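Local atomic coordinates of glutathione S-transferase (Burkholderia xenovorans, PDB entry 2DSA), a protein that binds glutathione, reductively dechlorinates metabolites of polychlorinated biphenyls and probably has glutathione transferase activity. Residues 40-43 / 44-47. Numbering follows the deposited sequence.
Sequences GQDY and LEVN
Y43, E45 and D42 carry this local contact, a turn in which residues 44-46 have helical backbone angles. The Y43 carbonyl O accepts two N-H groups: V46 N at 2.9 Å stands well above the carbonyl plane, while N47 N, also 2.9 Å from Y43 O, approaches nearly along the C=O axis. One residue earlier, E45 N reaches D42 O at 3.0 Å. With CG anti to the backbone N (chi1 177°), the Y43 side chain crosses V46 at about a right angle, its CD1 3.9 Å from V46 CB, and N47 N sits over one ring face. The hydroxyl end passes the CB of N47, and both Y43 OH and N47 ND2 hydrogen-bond to the carbonyl O of Y51, while N47 OD1 takes the backbone N-H of A49. The turn belongs to the loop between strands 36-37 and 54-56 of the thioredoxin-like N-terminal domain; Y43 and V46 pack on C54, and the tyrosine side chain comes within about 6 Å of bound glutathione. At the more open end, D42 OD1 makes a weak bond of 3.1 Å to L44 N. The D42 and E45 carboxylate planes are 74° apart, and D42 OD2 lies 3.7 Å from E45 OE1, which may slightly raise the pKa of one of the two carboxylates. A water bridges D42 N and E45 OE1, donating to the carboxylate and accepting from the amide.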
ATOM      1  N   GLY A  40      26.486  -6.668 -11.729  1.00 47.81           N
ATOM      2  CA  GLY A  40      27.255  -7.012 -10.527  1.00 46.62           C
ATOM      3  C   GLY A  40      27.238  -5.970  -9.418  1.00 45.66           C
ATOM      4  O   GLY A  40      27.953  -6.102  -8.420  1.00 45.47           O
ATOM      5  N   GLN A  41      26.424  -4.928  -9.586  1.00 44.80           N
ATOM      6  CA  GLN A  41      26.272  -3.912  -8.554  1.00 43.74           C
ATOM      7  C   GLN A  41      25.501  -4.461  -7.353  1.00 42.73           C
ATOM      8  O   GLN A  41      24.596  -5.304  -7.495  1.00 42.56           O
ATOM      9  CB  GLN A  41      25.582  -2.663  -9.102  1.00 43.99           C
ATOM     10  CG  GLN A  41      25.516  -1.528  -8.088  1.00 44.64           C
ATOM     11  CD  GLN A  41      24.881  -0.265  -8.628  1.00 45.02           C
ATOM     12  OE1 GLN A  41      24.983   0.798  -8.011  1.00 47.26           O
ATOM     13  NE2 GLN A  41      24.225  -0.366  -9.781  1.00 46.90           N
ATOM     14  N   ASP A  42      25.902  -4.008  -6.170  1.00 40.96           N
ATOM     15  CA  ASP A  42      25.175  -4.295  -4.932  1.00 40.44           C
ATOM     16  C   ASP A  42      23.803  -3.578  -5.002  1.00 38.97           C
ATOM     17  O   ASP A  42      23.738  -2.359  -4.996  1.00 38.60           O
ATOM     18  CB  ASP A  42      26.044  -3.827  -3.751  1.00 40.36           C
ATOM     19  CG  ASP A  42      25.299  -3.731  -2.428  1.00 41.04           C
ATOM     20  OD1 ASP A  42      24.206  -4.307  -2.244  1.00 42.77           O
ATOM     21  OD2 ASP A  42      25.863  -3.067  -1.536  1.00 43.79           O
ATOM     22  N   TYR A  43      22.725  -4.352  -5.105  1.00 38.21           N
ATOM     23  CA  TYR A  43      21.390  -3.791  -5.363  1.00 37.53           C
ATOM     24  C   TYR A  43      20.846  -2.988  -4.188  1.00 37.22           C
ATOM     25  O   TYR A  43      20.012  -2.101  -4.384  1.00 37.11           O
ATOM     26  CB  TYR A  43      20.393  -4.870  -5.786  1.00 37.25           C
ATOM     27  CG  TYR A  43      18.982  -4.348  -5.984  1.00 36.33           C
ATOM     28  CD1 TYR A  43      18.698  -3.418  -6.983  1.00 35.99           C
ATOM     29  CD2 TYR A  43      17.937  -4.760  -5.145  1.00 36.89           C
ATOM     30  CE1 TYR A  43      17.404  -2.919  -7.155  1.00 36.88           C
ATOM     31  CE2 TYR A  43      16.636  -4.274  -5.320  1.00 34.88           C
ATOM     32  CZ  TYR A  43      16.378  -3.356  -6.323  1.00 36.14           C
ATOM     33  OH  TYR A  43      15.098  -2.873  -6.511  1.00 34.90           O
ATOM     34  N   LEU A  44      21.326  -3.280  -2.979  1.00 36.61           N
ATOM     35  CA  LEU A  44      20.988  -2.462  -1.803  1.00 36.43           C
ATOM     36  C   LEU A  44      21.514  -1.028  -1.864  1.00 36.60           C
ATOM     37  O   LEU A  44      21.034  -0.160  -1.137  1.00 36.18           O
ATOM     38  CB  LEU A  44      21.406  -3.148  -0.493  1.00 36.20           C
ATOM     39  CG  LEU A  44      20.396  -4.142   0.080  1.00 36.49           C
ATOM     40  CD1 LEU A  44      20.198  -5.337  -0.826  1.00 36.19           C
ATOM     41  CD2 LEU A  44      20.804  -4.592   1.474  1.00 36.65           C
ATOM     42  N   GLU A  45      22.473  -0.769  -2.757  1.00 36.64           N
ATOM     43  CA  GLU A  45      22.902   0.606  -3.054  1.00 37.18           C
ATOM     44  C   GLU A  45      21.797   1.364  -3.764  1.00 36.41           C
ATOM     45  O   GLU A  45      21.757   2.597  -3.705  1.00 36.72           O
ATOM     46  CB  GLU A  45      24.152   0.622  -3.949  1.00 37.21           C
ATOM     47  CG  GLU A  45      25.445   0.171  -3.239  1.00 38.34           C
ATOM     48  CD  GLU A  45      26.634   0.035  -4.194  1.00 39.62           C
ATOM     49  OE1 GLU A  45      27.592  -0.716  -3.868  1.00 43.44           O
ATOM     50  OE2 GLU A  45      26.603   0.666  -5.278  1.00 43.27           O
ATOM     51  N   VAL A  46      20.917   0.619  -4.446  1.00 35.57           N
ATOM     52  CA  VAL A  46      19.830   1.188  -5.252  1.00 34.74           C
ATOM     53  C   VAL A  46      18.535   1.242  -4.413  1.00 34.47           C
ATOM     54  O   VAL A  46      17.956   2.312  -4.237  1.00 33.67           O
ATOM     55  CB  VAL A  46      19.623   0.396  -6.569  1.00 34.95           C
ATOM     56  CG1 VAL A  46      18.425   0.930  -7.334  1.00 34.97           C
ATOM     57  CG2 VAL A  46      20.909   0.445  -7.491  1.00 35.66           C
ATOM     58  N   ASN A  47      18.096   0.088  -3.902  1.00 33.61           N
ATOM     59  CA  ASN A  47      16.993   0.041  -2.930  1.00 33.31           C
ATOM     60  C   ASN A  47      17.484  -0.501  -1.594  1.00 33.15           C
ATOM     61  O   ASN A  47      17.801  -1.682  -1.489  1.00 32.57           O
ATOM     62  CB  ASN A  47      15.800  -0.785  -3.441  1.00 32.87           C
ATOM     63  CG  ASN A  47      14.618  -0.798  -2.461  1.00 31.05           C
ATOM     64  OD1 ASN A  47      14.613  -0.097  -1.455  1.00 29.14           O
ATOM     65  ND2 ASN A  47      13.620  -1.608  -2.763  1.00 30.65           N
TER
HETATM   66  O   HOH W   1      28.344  -2.610  -5.792  1.00 41.08           O